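Local coordinates for proto-oncogene tyrosine-protein kinase receptor Ret (Danio rerio, PDB 7AMK), which is a receptor tyrosine kinase whose extracellular cadherin-like domains probably help recognise GDNF bound to its co-receptor GFR alpha 1, at residues V246-S251 and V390-K395; G386-E391 and V401-E406; W421-A426 and L452-I457. The protein carries 4 engineered substitutions. One frame throughout, in Å; residues are numbered along the deposited sequence.

Contact 1: V246-S251 and V390-K395; sequences VEFDRS and VENCQK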
loop_
_atom_site.group_PDB
_atom_site.type_symbol
_atom_site.label_atom_id
_atom_site.label_comp_id
_atom_site.label_asym_id
_atom_site.label_seq_id
_atom_site.Cartn_x
_atom_site.Cartn_y
_atom_site.Cartn_z
ATOM N N VAL A 246 10.122 -5.493 11.454
ATOM C CA VAL A 246 8.832 -6.173 11.512
ATOM C C VAL A 246 8.360 -6.142 12.960
ATOM O O VAL A 246 8.987 -6.748 13.841
ATOM C CB VAL A 246 8.913 -7.620 11.019
ATOM C CG1 VAL A 246 7.519 -8.238 11.060
ATOM C CG2 VAL A 246 9.525 -7.677 9.636
ATOM N N GLU A 247 7.241 -5.466 13.201
ATOM C CA GLU A 247 6.699 -5.335 14.544
ATOM C C GLU A 247 5.180 -5.432 14.483
ATOM O O GLU A 247 4.641 -6.533 14.319
ATOM C CB GLU A 247 7.156 -4.016 15.186
ATOM C CG GLU A 247 6.743 -3.870 16.674
ATOM C CD GLU A 247 7.500 -2.764 17.411
ATOM O OE1 GLU A 247 8.123 -1.901 16.748
ATOM O OE2 GLU A 247 7.473 -2.761 18.659
ATOM N N PHE A 248 4.495 -4.287 14.587
ATOM C CA PHE A 248 3.037 -4.289 14.688
ATOM C C PHE A 248 2.355 -4.648 13.379
ATOM O O PHE A 248 1.191 -5.048 13.398
ATOM C CB PHE A 248 2.546 -2.924 15.181
ATOM C CG PHE A 248 3.058 -2.575 16.541
ATOM C CD1 PHE A 248 2.574 -3.223 17.667
ATOM C CD2 PHE A 248 4.046 -1.623 16.700
ATOM C CE1 PHE A 248 3.053 -2.918 18.922
ATOM C CE2 PHE A 248 4.530 -1.317 17.957
ATOM C CZ PHE A 248 4.040 -1.960 19.060
ATOM N N ASP A 249 3.052 -4.542 12.248
ATOM C CA ASP A 249 2.516 -4.957 10.954
ATOM C C ASP A 249 3.177 -6.266 10.569
ATOM O O ASP A 249 4.350 -6.284 10.185
ATOM C CB ASP A 249 2.757 -3.905 9.874
ATOM C CG ASP A 249 2.228 -4.334 8.503
ATOM O OD1 ASP A 249 2.182 -5.551 8.206
ATOM O OD2 ASP A 249 1.853 -3.446 7.710
ATOM N N ARG A 250 2.411 -7.344 10.614
ATOM C CA ARG A 250 2.928 -8.659 10.276
ATOM C C ARG A 250 2.058 -9.354 9.235
ATOM O O ARG A 250 2.096 -10.580 9.137
ATOM C CB ARG A 250 3.039 -9.516 11.543
ATOM C CG ARG A 250 3.106 -8.704 12.819
ATOM C CD ARG A 250 3.224 -9.594 14.043
ATOM N NE ARG A 250 4.557 -9.543 14.641
ATOM C CZ ARG A 250 5.420 -10.549 14.621
ATOM N NH1 ARG A 250 5.130 -11.690 14.035
ATOM N NH2 ARG A 250 6.601 -10.408 15.217
ATOM N N SER A 251 1.265 -8.608 8.466
ATOM C CA SER A 251 0.311 -9.226 7.553
ATOM C C SER A 251 1.001 -9.651 6.269
ATOM O O SER A 251 1.930 -8.990 5.795
ATOM C CB SER A 251 -0.852 -8.274 7.234
ATOM O OG SER A 251 -0.423 -7.031 6.714
ATOM N N VAL A 390 -6.249 -4.239 23.311
ATOM C CA VAL A 390 -4.969 -4.572 23.940
ATOM C C VAL A 390 -3.943 -3.503 23.572
ATOM O O VAL A 390 -4.190 -2.668 22.701
ATOM C CB VAL A 390 -4.467 -5.972 23.523
ATOM C CG1 VAL A 390 -5.268 -7.069 24.218
ATOM C CG2 VAL A 390 -4.521 -6.118 22.001
ATOM N N GLU A 391 -2.783 -3.524 24.216
ATOM C CA GLU A 391 -1.789 -2.480 23.984
ATOM C C GLU A 391 -1.411 -2.404 22.504
ATOM O O GLU A 391 -1.091 -3.415 21.869
ATOM C CB GLU A 391 -0.553 -2.731 24.852
ATOM C CG GLU A 391 0.528 -1.652 24.755
ATOM C CD GLU A 391 1.772 -2.011 25.551
ATOM O OE1 GLU A 391 1.653 -2.215 26.779
ATOM O OE2 GLU A 391 2.863 -2.115 24.950
ATOM N N ASN A 392 -1.486 -1.194 21.951
ATOM C CA ASN A 392 -1.112 -0.881 20.568
ATOM C C ASN A 392 -1.914 -1.673 19.541
ATOM O O ASN A 392 -1.524 -1.734 18.368
ATOM C CB ASN A 392 0.389 -1.088 20.328
ATOM C CG ASN A 392 1.236 -0.021 20.999
ATOM O OD1 ASN A 392 0.903 1.164 20.975
ATOM N ND2 ASN A 392 2.330 -0.439 21.611
ATOM N N CYS A 393 -3.047 -2.246 19.960
ATOM C CA CYS A 393 -3.881 -3.017 19.043
ATOM C C CYS A 393 -4.236 -2.232 17.783
ATOM O O CYS A 393 -4.448 -2.835 16.727
ATOM C CB CYS A 393 -5.161 -3.473 19.747
ATOM S SG CYS A 393 -6.555 -2.341 19.487
ATOM N N GLN A 394 -4.314 -0.897 17.863
ATOM C CA GLN A 394 -4.751 -0.126 16.701
ATOM C C GLN A 394 -3.679 -0.018 15.628
ATOM O O GLN A 394 -4.001 0.346 14.492
ATOM C CB GLN A 394 -5.222 1.272 17.121
ATOM C CG GLN A 394 -6.657 1.288 17.639
ATOM C CD GLN A 394 -6.980 2.509 18.476
ATOM O OE1 GLN A 394 -7.375 3.541 17.952
ATOM N NE2 GLN A 394 -6.817 2.391 19.787
ATOM N N LYS A 395 -2.429 -0.336 15.953
ATOM C CA LYS A 395 -1.350 -0.470 14.980
ATOM C C LYS A 395 -1.275 -1.869 14.371
ATOM O O LYS A 395 -0.457 -2.085 13.478
ATOM C CB LYS A 395 0.001 -0.144 15.639
ATOM C CG LYS A 395 0.040 1.139 16.476
ATOM C CD LYS A 395 1.308 1.226 17.346
ATOM C CE LYS A 395 2.555 1.487 16.524
ATOM N NZ LYS A 395 2.568 2.856 15.913
#
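Phe248 and Lys395 bring the two backbones closest, with their CA atoms 5.8 Å apart. Segment 246-251 leaves strand 241-246 and curls through an irregular loop, whereas 390-395 makes a type II beta turn from Val390 to Cys393, closed by the bond from Cys393 N to Val390 O, and runs on into a short 3-10 segment. No hydrogen bond joins the two segments directly; Phe248 O and Lys395 O, both acceptors, lie 3.4 Å apart. The backbone of Phe248 instead bonds to Lys397, just beyond the second segment.

The Phe248 ring carries the contact. Lys395 lays its aliphatic chain over one face, CD standing 4.2 Å from the ring centroid and 17° off the normal, a CH-pi contact. Its CE comes closer to the rim, 3.5 Å from Phe248 CD2. Bends at chi3 and chi4 lay CD and CE along the face and then turn NZ away from the ring, to a salt bridge with Glu303 of the second subunit. On the opposite face of the same ring lies Glu247 CG, so methylene groups of Lys395 and Glu247 lie over its two faces. Asn392 approaches obliquely, its amide plane 69° from the ring: ND2 lies 3.4 Å from Phe248 CZ, and CB rests 3.5 Å from Phe248 CE1.

Behind the ring, the loop is braced from within. Asp249 OD1 accepts from Ser251 N at 3.2 Å in an Asx turn, while Arg250 reaches the carbonyl of Leu360 through NH2. One loop belongs to cadherin-like domain 3 and the other to domain 4, making this a loop-to-loop interdomain junction between consecutive cadherin-like modules, built on an aromatic ring and a lysine chain.

Contact 2: G386-E391 and V401-E406; sequences GKVCVE and VTYQLE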
loop_
_atom_site.group_PDB
_atom_site.type_symbol
_atom_site.label_atom_id
_atom_site.label_comp_id
_atom_site.label_asym_id
_atom_site.label_seq_id
_atom_site.Cartn_x
_atom_site.Cartn_y
_atom_site.Cartn_z
ATOM N N GLY A 386 -18.458 1.961 24.547
ATOM C CA GLY A 386 -17.030 2.201 24.631
ATOM C C GLY A 386 -16.301 1.163 23.810
ATOM O O GLY A 386 -16.909 0.312 23.158
ATOM N N LYS A 387 -14.979 1.242 23.841
ATOM C CA LYS A 387 -14.149 0.331 23.070
ATOM C C LYS A 387 -13.102 -0.287 23.980
ATOM O O LYS A 387 -12.723 0.292 25.002
ATOM C CB LYS A 387 -13.471 1.037 21.890
ATOM C CG LYS A 387 -14.004 0.615 20.531
ATOM N N VAL A 388 -12.660 -1.483 23.608
ATOM C CA VAL A 388 -11.616 -2.192 24.332
ATOM C C VAL A 388 -10.558 -2.607 23.327
ATOM O O VAL A 388 -10.863 -2.918 22.171
ATOM C CB VAL A 388 -12.149 -3.421 25.101
ATOM C CG1 VAL A 388 -13.126 -2.978 26.179
ATOM C CG2 VAL A 388 -12.801 -4.421 24.138
ATOM N N CYS A 389 -9.306 -2.617 23.780
ATOM C CA CYS A 389 -8.174 -2.781 22.883
ATOM C C CYS A 389 -6.938 -3.160 23.698
ATOM O O CYS A 389 -6.625 -2.502 24.694
ATOM C CB CYS A 389 -8.010 -1.470 22.092
ATOM S SG CYS A 389 -6.512 -1.102 21.115
ATOM N N VAL A 390 -6.249 -4.239 23.311
ATOM C CA VAL A 390 -4.969 -4.572 23.940
ATOM C C VAL A 390 -3.943 -3.503 23.572
ATOM O O VAL A 390 -4.190 -2.668 22.701
ATOM C CB VAL A 390 -4.467 -5.972 23.523
ATOM C CG1 VAL A 390 -5.268 -7.069 24.218
ATOM C CG2 VAL A 390 -4.521 -6.118 22.001
ATOM N N GLU A 391 -2.783 -3.524 24.216
ATOM C CA GLU A 391 -1.789 -2.480 23.984
ATOM C C GLU A 391 -1.411 -2.404 22.504
ATOM O O GLU A 391 -1.091 -3.415 21.869
ATOM C CB GLU A 391 -0.553 -2.731 24.852
ATOM C CG GLU A 391 0.528 -1.652 24.755
ATOM C CD GLU A 391 1.772 -2.011 25.551
ATOM O OE1 GLU A 391 1.653 -2.215 26.779
ATOM O OE2 GLU A 391 2.863 -2.115 24.950
ATOM N N VAL A 401 -7.077 -10.576 17.007
ATOM C CA VAL A 401 -7.430 -10.650 18.418
ATOM C C VAL A 401 -8.943 -10.538 18.531
ATOM O O VAL A 401 -9.554 -9.656 17.916
ATOM C CB VAL A 401 -6.730 -9.552 19.237
ATOM C CG1 VAL A 401 -7.281 -9.502 20.673
ATOM C CG2 VAL A 401 -5.207 -9.766 19.237
ATOM N N THR A 402 -9.543 -11.449 19.286
ATOM C CA THR A 402 -10.975 -11.454 19.532
ATOM C C THR A 402 -11.228 -11.158 21.003
ATOM O O THR A 402 -10.480 -11.612 21.868
ATOM C CB THR A 402 -11.567 -12.801 19.156
ATOM O OG1 THR A 402 -10.830 -13.823 19.833
ATOM C CG2 THR A 402 -11.458 -13.022 17.647
ATOM N N TYR A 403 -12.273 -10.393 21.280
ATOM C CA TYR A 403 -12.575 -9.928 22.625
ATOM C C TYR A 403 -13.873 -10.554 23.123
ATOM O O TYR A 403 -14.805 -10.790 22.348
ATOM C CB TYR A 403 -12.673 -8.398 22.658
ATOM C CG TYR A 403 -11.389 -7.699 22.253
ATOM C CD1 TYR A 403 -11.083 -7.482 20.920
ATOM C CD2 TYR A 403 -10.466 -7.283 23.212
ATOM C CE1 TYR A 403 -9.901 -6.857 20.542
ATOM C CE2 TYR A 403 -9.271 -6.661 22.842
ATOM C CZ TYR A 403 -8.997 -6.449 21.510
ATOM O OH TYR A 403 -7.824 -5.830 21.144
ATOM N N GLN A 404 -13.921 -10.836 24.427
ATOM C CA GLN A 404 -15.096 -11.423 25.046
ATOM C C GLN A 404 -15.327 -10.796 26.412
ATOM O O GLN A 404 -14.382 -10.419 27.110
ATOM C CB GLN A 404 -14.954 -12.941 25.179
ATOM C CG GLN A 404 -15.905 -13.698 24.291
ATOM N N LEU A 405 -16.596 -10.669 26.781
ATOM C CA LEU A 405 -16.970 -10.233 28.118
ATOM C C LEU A 405 -17.372 -11.445 28.944
ATOM O O LEU A 405 -18.074 -12.333 28.452
ATOM C CB LEU A 405 -18.120 -9.221 28.087
ATOM C CG LEU A 405 -17.777 -7.803 27.633
ATOM C CD1 LEU A 405 -18.966 -6.890 27.827
ATOM C CD2 LEU A 405 -16.577 -7.294 28.404
ATOM N N GLU A 406 -16.905 -11.487 30.191
ATOM C CA GLU A 406 -17.285 -12.538 31.123
ATOM C C GLU A 406 -17.601 -11.924 32.480
ATOM O O GLU A 406 -17.145 -10.826 32.815
ATOM C CB GLU A 406 -16.190 -13.608 31.251
ATOM C CG GLU A 406 -15.848 -14.310 29.937
ATOM C CD GLU A 406 -17.079 -14.851 29.220
ATOM O OE1 GLU A 406 -17.966 -15.425 29.903
ATOM O OE2 GLU A 406 -17.162 -14.683 27.976
#
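Tyr403 reaches across the inside of cadherin-like domain 4 to Val388 and Val390, a buried contact between strand 401-407 of one sheet and strand 384-388 of the facing one, with the loop that follows it. Strand 401-407 lies at the edge of the mixed sheet, whereas strand 384-388 borders the three-stranded antiparallel sheet. The backbones stay well apart, with 8.0 Å between Val388 CA and Tyr403 CA, and the tyrosine side chain bridges the gap.

Its ring sits with CG anti to the carbonyl carbon (chi1 -61°), which sends the phenol toward the backbone at Val390. There Val390 N donates to Tyr403 OH at 3.1 Å and 166°, a nearly straight bond to the hydroxyl, with Val390 N at the ring edge and near its plane. The same oxygen is hydrogen-bonded to the carbonyl of Asn432, so two backbone groups hold the buried phenol end. This is the layered packing of a cadherin-like beta sandwich, in which side chains from facing sheets fill the interior.

The valines meet different parts of the tyrosine. Val388 CG2 touches the base of the ring, 3.8 Å from Tyr403 CD2. Val388 O lies over one ring face, displaced toward its rim. At the far end, Val390 brings CG2 to 3.4 Å from Tyr403 OH, while its CG1 is 4.3 Å from Tyr403 CE2. Between them Cys389 turns its CB away, into the disulfide with Cys393, but its CA approaches Tyr403 OH at 3.5 Å. Leu425 touches both Val388 and Tyr403, and Ala458 packs against Tyr403 and Val390.

Contact 3: W421-A426 and L452-I457; sequences WAVSLA and LEYVVI. With NAG (2-acetamido-2-deoxy-beta-D-glucopyranose), chain G; NAG (2-acetamido-2-deoxy-beta-D-glucopyranose), chain B.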
loop_
_atom_site.group_PDB
_atom_site.type_symbol
_atom_site.label_atom_id
_atom_site.label_comp_id
_atom_site.label_asym_id
_atom_site.label_seq_id
_atom_site.Cartn_x
_atom_site.Cartn_y
_atom_site.Cartn_z
ATOM N N TRP A 421 -26.815 -8.947 30.976
ATOM C CA TRP A 421 -27.327 -8.869 29.613
ATOM C C TRP A 421 -27.357 -7.444 29.094
ATOM O O TRP A 421 -27.462 -7.249 27.881
ATOM C CB TRP A 421 -28.739 -9.448 29.535
ATOM C CG TRP A 421 -28.833 -10.861 29.969
ATOM C CD1 TRP A 421 -27.802 -11.726 30.166
ATOM C CD2 TRP A 421 -30.033 -11.587 30.276
ATOM N NE1 TRP A 421 -28.280 -12.946 30.572
ATOM C CE2 TRP A 421 -29.646 -12.888 30.649
ATOM C CE3 TRP A 421 -31.397 -11.260 30.271
ATOM C CZ2 TRP A 421 -30.572 -13.869 31.011
ATOM C CZ3 TRP A 421 -32.315 -12.232 30.628
ATOM C CH2 TRP A 421 -31.898 -13.522 30.995
ATOM N N ALA A 422 -27.277 -6.451 29.983
ATOM C CA ALA A 422 -27.457 -5.060 29.575
ATOM C C ALA A 422 -26.403 -4.624 28.573
ATOM O O ALA A 422 -26.630 -3.698 27.788
ATOM C CB ALA A 422 -27.415 -4.140 30.792
ATOM N N VAL A 423 -25.246 -5.263 28.591
ATOM C CA VAL A 423 -24.132 -4.876 27.744
ATOM C C VAL A 423 -23.631 -6.110 27.020
ATOM O O VAL A 423 -23.626 -7.210 27.582
ATOM C CB VAL A 423 -23.005 -4.220 28.566
ATOM C CG1 VAL A 423 -21.700 -4.230 27.783
ATOM C CG2 VAL A 423 -23.401 -2.794 28.945
ATOM N N SER A 424 -23.242 -5.932 25.764
ATOM C CA SER A 424 -22.634 -6.989 24.975
ATOM C C SER A 424 -21.460 -6.390 24.209
ATOM O O SER A 424 -21.218 -5.180 24.249
ATOM C CB SER A 424 -23.653 -7.635 24.033
ATOM O OG SER A 424 -23.082 -8.764 23.395
ATOM N N LEU A 425 -20.726 -7.242 23.502
ATOM C CA LEU A 425 -19.506 -6.826 22.828
ATOM C C LEU A 425 -19.524 -7.270 21.373
ATOM O O LEU A 425 -19.986 -8.371 21.055
ATOM C CB LEU A 425 -18.273 -7.395 23.540
ATOM C CG LEU A 425 -16.902 -6.826 23.163
ATOM C CD1 LEU A 425 -15.922 -7.054 24.303
ATOM C CD2 LEU A 425 -16.385 -7.465 21.875
ATOM N N ALA A 426 -19.018 -6.407 20.487
ATOM C CA ALA A 426 -18.929 -6.712 19.066
ATOM C C ALA A 426 -17.499 -6.546 18.583
ATOM O O ALA A 426 -16.807 -5.593 18.964
ATOM C CB ALA A 426 -19.850 -5.820 18.238
ATOM N N LEU A 452 -22.188 -2.604 36.828
ATOM C CA LEU A 452 -21.780 -3.897 36.302
ATOM C C LEU A 452 -20.263 -3.989 36.291
ATOM O O LEU A 452 -19.576 -3.039 35.906
ATOM C CB LEU A 452 -22.334 -4.113 34.894
ATOM C CG LEU A 452 -23.851 -4.009 34.741
ATOM C CD1 LEU A 452 -24.224 -4.058 33.280
ATOM C CD2 LEU A 452 -24.530 -5.134 35.512
ATOM N N GLU A 453 -19.747 -5.131 36.734
ATOM C CA GLU A 453 -18.314 -5.395 36.787
ATOM C C GLU A 453 -18.043 -6.605 35.906
ATOM O O GLU A 453 -18.510 -7.708 36.206
ATOM C CB GLU A 453 -17.839 -5.634 38.222
ATOM N N TYR A 454 -17.307 -6.400 34.816
ATOM C CA TYR A 454 -16.986 -7.464 33.882
ATOM C C TYR A 454 -15.494 -7.753 33.886
ATOM O O TYR A 454 -14.672 -6.956 34.347
ATOM C CB TYR A 454 -17.398 -7.111 32.449
ATOM C CG TYR A 454 -18.868 -6.936 32.191
ATOM C CD1 TYR A 454 -19.477 -5.698 32.365
ATOM C CD2 TYR A 454 -19.650 -7.993 31.729
ATOM C CE1 TYR A 454 -20.827 -5.520 32.107
ATOM C CE2 TYR A 454 -21.002 -7.821 31.465
ATOM C CZ TYR A 454 -21.581 -6.582 31.656
ATOM O OH TYR A 454 -22.919 -6.387 31.407
ATOM N N VAL A 455 -15.158 -8.910 33.336
ATOM C CA VAL A 455 -13.810 -9.205 32.883
ATOM C C VAL A 455 -13.845 -9.194 31.364
ATOM O O VAL A 455 -14.736 -9.801 30.756
ATOM C CB VAL A 455 -13.300 -10.553 33.424
ATOM C CG1 VAL A 455 -12.027 -10.945 32.680
ATOM C CG2 VAL A 455 -13.020 -10.461 34.927
ATOM N N VAL A 456 -12.910 -8.480 30.753
ATOM C CA VAL A 456 -12.728 -8.535 29.312
ATOM C C VAL A 456 -11.568 -9.468 29.022
ATOM O O VAL A 456 -10.508 -9.385 29.669
ATOM C CB VAL A 456 -12.465 -7.148 28.714
ATOM C CG1 VAL A 456 -12.433 -7.271 27.210
ATOM C CG2 VAL A 456 -13.518 -6.147 29.188
ATOM N N ILE A 457 -11.768 -10.365 28.061
ATOM C CA ILE A 457 -10.776 -11.363 27.682
ATOM C C ILE A 457 -10.456 -11.162 26.214
ATOM O O ILE A 457 -11.351 -11.231 25.365
ATOM C CB ILE A 457 -11.268 -12.797 27.944
ATOM C CG1 ILE A 457 -11.603 -12.966 29.425
ATOM C CG2 ILE A 457 -10.210 -13.798 27.535
ATOM C CD1 ILE A 457 -12.126 -14.353 29.806
HETATM C C1 NAG G . -28.872 -9.808 25.158
HETATM C C2 NAG G . -28.136 -10.962 25.832
HETATM C C3 NAG G . -28.951 -12.250 25.740
HETATM C C4 NAG G . -30.374 -12.029 26.240
HETATM C C5 NAG G . -31.002 -10.820 25.558
HETATM C C6 NAG G . -32.357 -10.468 26.126
HETATM C C7 NAG G . -25.705 -10.690 25.823
HETATM C C8 NAG G . -25.896 -9.941 27.108
HETATM N N2 NAG G . -26.819 -11.154 25.250
HETATM O O3 NAG G . -28.298 -13.231 26.538
HETATM O O4 NAG G . -31.183 -13.156 25.926
HETATM O O5 NAG G . -30.165 -9.669 25.732
HETATM O O6 NAG G . -32.822 -9.221 25.628
HETATM O O7 NAG G . -24.592 -10.864 25.324
HETATM C C1 NAG B . -31.271 -14.043 27.042
HETATM C C2 NAG B . -32.563 -14.825 26.884
HETATM C C3 NAG B . -32.697 -15.856 28.004
HETATM C C4 NAG B . -31.466 -16.753 28.043
HETATM C C5 NAG B . -30.194 -15.906 28.132
HETATM C C6 NAG B . -28.931 -16.725 27.994
HETATM C C7 NAG B . -34.188 -13.381 25.740
HETATM C C8 NAG B . -35.378 -12.482 25.906
HETATM N N2 NAG B . -33.711 -13.933 26.862
HETATM O O3 NAG B . -33.874 -16.635 27.813
HETATM O O4 NAG B . -31.541 -17.639 29.156
HETATM O O5 NAG B . -30.164 -14.942 27.069
HETATM O O6 NAG B . -28.385 -16.617 26.685
HETATM O O7 NAG B . -33.682 -13.598 24.639
#
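The phenol end of Tyr454 is directed at the flank of Val423, with Tyr454 OH 3.6 Å from Val423 CB. The approach is oblique, and the ring carbon that bears the hydroxyl, Tyr454 CZ, stands 4.1 Å from the same CB. A chi1 of -64° sets the ring beside its own backbone N and lets it span the space between the strands; its hydroxyl is hydrogen-bonded to the carbonyl of Tyr420, whose own ring meets that of Tyr454 edge-to-face. The polar end of a largely apolar contact is thereby given a backbone partner.

Beside this pair, Leu452 extends its CD1 to 4.0 Å from Ala422 CB. The two touching pairs are thus Ala422 with Leu452 and Val423 with Tyr454, and no hydrogen bond crosses between the segments.

Trp421 and Ser424 turn away from strand 451-460 and face a glycan. The two N-acetylglucosamines of chains G and B lie along one face of the indole: the first over the region of CD2, with its C4 4.1 Å from Trp421 CD2, and the second over the six-membered ring, with its C5 3.5 Å from Trp421 CZ2. Ser424 OG lies 3.2 Å from O7 of the chain G sugar. The indole face thus packs against the two sugars on the outer side of the segment.

Strand 423-428 borders the three-stranded sheet next to 433-438, while 451-460 lies between 401-407 and 466-475 in the mixed sheet. Phe475 from 466-475 packs on both Val423 and Leu452, and Leu405 from 401-407 touches Val423 and Val456.

Contacts 2 and 3 are both buried and join the same two sheets of cadherin-like domain 4, each with a tyrosine reaching across from the mixed sheet; their centres lie about 10 Å apart. Strands 401-407 and 451-460 are neighbours there, joined by probable backbone hydrogen bonds from Gln404 N to Ile457 O and from Glu406 N to Val455 O. In contact 2 the phenol takes a bond from the facing segment, whereas contact 3 is apolar between its segments and has a glycan on its outer side. Contact 1 is only partly buried, joins loops of domains 3 and 4, and relies on CH-pi packing. It shares Val390 and Glu391 with contact 2, and both touch the second subunit.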